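Local coordinates for lipoprotein (Mycoplasma mycoides subsp. capri, PDB 7ADK) that probably acts as a cell-surface peptidase of the chymotrypsin-like PA clan, consistent with a role in cleaving host immunoglobulins, at residues Gln298-Asp309 and Gln402-Lys413. Sequence-based numbering, arbitrary orientation.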
# COMPACT_ATOMS: atom_id res chain seq x y z
N GLN B 298 23.19 -2.20 19.02
CA GLN B 298 23.33 -3.33 19.95
C GLN B 298 22.59 -3.35 21.30
O GLN B 298 22.47 -4.45 21.83
CB GLN B 298 24.83 -3.62 20.15
CG GLN B 298 25.63 -3.85 18.85
CD GLN B 298 25.02 -4.88 17.91
OE1 GLN B 298 25.03 -4.73 16.70
NE2 GLN B 298 24.49 -5.97 18.40
N THR B 299 22.09 -2.25 21.85
CA THR B 299 21.46 -2.24 23.21
C THR B 299 20.17 -3.07 23.30
O THR B 299 19.86 -3.63 24.36
CB THR B 299 21.24 -0.79 23.66
OG1 THR B 299 22.50 -0.17 23.86
CG2 THR B 299 20.48 -0.60 24.97
N PHE B 300 19.45 -3.26 22.20
CA PHE B 300 18.40 -4.27 22.10
C PHE B 300 18.96 -5.70 22.24
O PHE B 300 18.40 -6.53 22.95
CB PHE B 300 17.64 -4.06 20.77
CG PHE B 300 16.82 -5.23 20.26
CD1 PHE B 300 15.87 -5.85 21.08
CD2 PHE B 300 17.03 -5.72 18.96
CE1 PHE B 300 15.16 -6.98 20.63
CE2 PHE B 300 16.34 -6.85 18.51
CZ PHE B 300 15.41 -7.49 19.35
N GLN B 301 20.09 -6.00 21.61
CA GLN B 301 20.63 -7.35 21.48
C GLN B 301 21.45 -7.81 22.69
O GLN B 301 21.46 -9.00 22.99
CB GLN B 301 21.45 -7.45 20.18
CG GLN B 301 20.61 -7.09 18.94
CD GLN B 301 21.20 -7.58 17.62
OE1 GLN B 301 22.36 -7.93 17.48
NE2 GLN B 301 20.41 -7.60 16.58
N THR B 302 22.11 -6.92 23.43
CA THR B 302 22.78 -7.31 24.68
C THR B 302 21.74 -7.76 25.71
O THR B 302 21.83 -8.88 26.22
CB THR B 302 23.67 -6.20 25.26
OG1 THR B 302 22.93 -5.03 25.48
CG2 THR B 302 24.82 -5.84 24.33
N ASN B 303 20.70 -6.97 25.95
CA ASN B 303 19.62 -7.32 26.86
C ASN B 303 18.79 -8.51 26.35
O ASN B 303 18.51 -9.44 27.11
CB ASN B 303 18.77 -6.08 27.12
CG ASN B 303 19.57 -4.99 27.81
OD1 ASN B 303 20.01 -5.15 28.94
ND2 ASN B 303 19.80 -3.87 27.18
N PHE B 304 18.46 -8.57 25.06
CA PHE B 304 17.75 -9.73 24.51
C PHE B 304 18.59 -11.01 24.60
O PHE B 304 18.03 -12.08 24.82
CB PHE B 304 17.29 -9.44 23.07
CG PHE B 304 16.45 -10.51 22.38
CD1 PHE B 304 15.55 -11.32 23.10
CD2 PHE B 304 16.51 -10.63 20.99
CE1 PHE B 304 14.72 -12.24 22.43
CE2 PHE B 304 15.68 -11.53 20.31
CZ PHE B 304 14.78 -12.33 21.03
N THR B 305 19.92 -10.94 24.50
CA THR B 305 20.77 -12.13 24.70
C THR B 305 21.00 -12.49 26.17
O THR B 305 21.12 -13.68 26.45
CB THR B 305 22.09 -12.11 23.94
OG1 THR B 305 22.89 -11.00 24.22
CG2 THR B 305 21.87 -12.23 22.44
N ILE B 306 20.95 -11.56 27.12
CA ILE B 306 20.85 -11.88 28.56
C ILE B 306 19.52 -12.60 28.86
O ILE B 306 19.53 -13.64 29.50
CB ILE B 306 21.04 -10.61 29.43
CG1 ILE B 306 22.49 -10.10 29.29
CG2 ILE B 306 20.73 -10.89 30.91
CD1 ILE B 306 22.69 -8.67 29.80
N TYR B 307 18.40 -12.11 28.31
CA TYR B 307 17.11 -12.80 28.38
C TYR B 307 17.17 -14.21 27.75
O TYR B 307 16.76 -15.19 28.38
CB TYR B 307 16.03 -11.92 27.72
CG TYR B 307 14.71 -12.63 27.48
CD1 TYR B 307 14.51 -13.32 26.27
CD2 TYR B 307 13.71 -12.63 28.46
CE1 TYR B 307 13.32 -14.03 26.06
CE2 TYR B 307 12.51 -13.34 28.25
CZ TYR B 307 12.31 -14.04 27.04
OH TYR B 307 11.16 -14.73 26.82
N LYS B 308 17.76 -14.35 26.55
CA LYS B 308 18.01 -15.65 25.90
C LYS B 308 18.89 -16.56 26.76
O LYS B 308 18.68 -17.77 26.73
CB LYS B 308 18.56 -15.48 24.47
CG LYS B 308 17.47 -15.04 23.46
CD LYS B 308 17.90 -14.15 22.27
CE LYS B 308 18.87 -14.76 21.26
NZ LYS B 308 19.09 -13.87 20.08
N ASP B 309 19.83 -16.04 27.55
CA ASP B 309 20.66 -16.85 28.46
C ASP B 309 19.87 -17.41 29.67
O ASP B 309 20.01 -18.58 30.02
CB ASP B 309 21.88 -16.04 28.93
CG ASP B 309 23.02 -16.92 29.43
OD1 ASP B 309 23.02 -18.15 29.19
OD2 ASP B 309 23.96 -16.37 30.05
N GLN B 402 26.30 -16.81 25.48
CA GLN B 402 25.86 -15.44 25.25
C GLN B 402 26.83 -14.36 25.73
O GLN B 402 26.90 -13.33 25.09
CB GLN B 402 24.48 -15.18 25.89
CG GLN B 402 23.36 -16.12 25.39
CD GLN B 402 23.21 -16.20 23.88
OE1 GLN B 402 22.92 -17.26 23.34
NE2 GLN B 402 23.45 -15.14 23.16
N ARG B 403 27.62 -14.58 26.78
CA ARG B 403 28.61 -13.59 27.24
C ARG B 403 29.81 -13.44 26.28
O ARG B 403 30.45 -12.39 26.29
CB ARG B 403 29.02 -13.91 28.68
CG ARG B 403 29.53 -12.69 29.45
CD ARG B 403 29.66 -13.02 30.94
NE ARG B 403 30.25 -11.91 31.70
CZ ARG B 403 29.64 -10.86 32.23
NH1 ARG B 403 28.37 -10.64 32.10
NH2 ARG B 403 30.31 -10.01 32.92
N LYS B 404 30.08 -14.42 25.41
CA LYS B 404 30.99 -14.29 24.25
C LYS B 404 30.30 -13.60 23.06
O LYS B 404 30.92 -12.80 22.36
CB LYS B 404 31.54 -15.68 23.86
CG LYS B 404 32.61 -15.64 22.77
CD LYS B 404 33.10 -17.03 22.35
CE LYS B 404 32.04 -17.81 21.58
NZ LYS B 404 32.55 -19.08 21.05
N GLU B 405 29.01 -13.84 22.85
CA GLU B 405 28.22 -13.10 21.86
C GLU B 405 28.09 -11.61 22.25
O GLU B 405 28.31 -10.73 21.42
CB GLU B 405 26.88 -13.82 21.65
CG GLU B 405 26.05 -13.22 20.52
CD GLU B 405 25.08 -14.23 19.87
OE1 GLU B 405 25.09 -14.35 18.63
OE2 GLU B 405 24.32 -14.93 20.58
N ILE B 406 27.87 -11.30 23.53
CA ILE B 406 27.87 -9.94 24.10
C ILE B 406 29.24 -9.28 23.98
O ILE B 406 29.32 -8.08 23.74
CB ILE B 406 27.37 -9.97 25.56
CG1 ILE B 406 25.87 -10.33 25.61
CG2 ILE B 406 27.59 -8.64 26.30
CD1 ILE B 406 25.40 -10.86 26.97
N GLU B 407 30.33 -10.03 24.08
CA GLU B 407 31.68 -9.51 23.84
C GLU B 407 31.87 -9.10 22.37
O GLU B 407 32.49 -8.07 22.10
CB GLU B 407 32.74 -10.54 24.29
CG GLU B 407 34.21 -10.10 24.21
CD GLU B 407 34.64 -9.10 25.29
OE1 GLU B 407 33.81 -8.51 25.99
OE2 GLU B 407 35.85 -8.91 25.46
N LYS B 408 31.27 -9.83 21.42
CA LYS B 408 31.21 -9.44 20.00
C LYS B 408 30.31 -8.21 19.80
O LYS B 408 30.73 -7.26 19.15
CB LYS B 408 30.80 -10.62 19.11
CG LYS B 408 30.84 -10.23 17.63
CD LYS B 408 30.39 -11.36 16.71
CE LYS B 408 30.24 -10.85 15.28
NZ LYS B 408 29.58 -11.81 14.39
N TYR B 409 29.11 -8.19 20.37
CA TYR B 409 28.21 -7.02 20.30
C TYR B 409 28.85 -5.75 20.85
O TYR B 409 28.82 -4.72 20.19
CB TYR B 409 26.92 -7.31 21.07
CG TYR B 409 26.02 -8.41 20.54
CD1 TYR B 409 26.16 -8.92 19.23
CD2 TYR B 409 24.98 -8.86 21.35
CE1 TYR B 409 25.24 -9.85 18.73
CE2 TYR B 409 24.07 -9.81 20.86
CZ TYR B 409 24.19 -10.31 19.55
OH TYR B 409 23.31 -11.22 19.07
N ASN B 410 29.49 -5.82 22.01
CA ASN B 410 30.12 -4.66 22.62
C ASN B 410 31.34 -4.14 21.83
O ASN B 410 31.66 -2.96 21.97
CB ASN B 410 30.41 -4.98 24.09
CG ASN B 410 30.60 -3.74 24.93
OD1 ASN B 410 31.68 -3.17 25.02
ND2 ASN B 410 29.57 -3.29 25.60
N GLU B 411 31.98 -4.94 20.95
CA GLU B 411 32.95 -4.41 19.98
C GLU B 411 32.32 -3.96 18.65
O GLU B 411 32.77 -2.96 18.10
CB GLU B 411 34.16 -5.34 19.77
CG GLU B 411 33.90 -6.63 18.99
CD GLU B 411 35.21 -7.29 18.54
OE1 GLU B 411 35.89 -6.76 17.63
OE2 GLU B 411 35.59 -8.36 19.08
N LYS B 412 31.22 -4.57 18.19
CA LYS B 412 30.46 -4.06 17.03
C LYS B 412 29.82 -2.70 17.33
O LYS B 412 29.82 -1.82 16.49
CB LYS B 412 29.40 -5.07 16.57
CG LYS B 412 29.14 -4.90 15.06
CD LYS B 412 27.68 -5.02 14.63
CE LYS B 412 27.09 -6.42 14.87
NZ LYS B 412 25.63 -6.44 14.56
N LYS B 413 29.38 -2.48 18.57
CA LYS B 413 28.90 -1.20 19.13
C LYS B 413 29.93 -0.06 19.05
O LYS B 413 29.55 1.11 19.11
CB LYS B 413 28.44 -1.48 20.58
CG LYS B 413 27.81 -0.29 21.32
CD LYS B 413 27.24 -0.71 22.68
CE LYS B 413 26.77 0.47 23.54
NZ LYS B 413 25.49 1.07 23.12
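A bend at CG of Gln-298 (chi2 -51°) brings its amide nitrogen over one face of the Tyr-409 ring, the amide tilted against the ring, which chi1 of -65°, with CG trans to the carbonyl carbon, directs at segment 298-309. Gln-298 NE2 stands 3.4 Å above the ring plane, displaced toward the rim, and donates to Gln-301 OE1 at 3.0 Å; that oxygen lies over the same face. The other amide atom, Gln-298 OE1, accepts from Lys-412 NZ at 2.8 Å, so both ends of the carboxamide are held. At the ring edge, Thr-305 CG2 comes within 3.6 Å of Tyr-409 CE2. Thr-305 is a knob in a hole formed by Gln-402, Glu-405, Ile-406 and Tyr-409, two walls of which are joined by Gln-402 NE2 bonding to Glu-405 OE2 at 2.7 Å. Ile-306 CG1 meets Ile-406 CD1 at 3.8 Å. The helices run antiparallel (177°) at the base of an excursion of helices and loops, without strands, between the antiparallel-paired strands 289-293 and 421-433. With Ile-306 and Ile-406 the one wholly aliphatic pair in contact, and Lys-412 and, weakly, Lys-413 bonding neutral acceptors, the interface relies mainly on amide, hydroxyl and aromatic groups, rather than on a continuous hydrophobic seam or interhelical salt bridges.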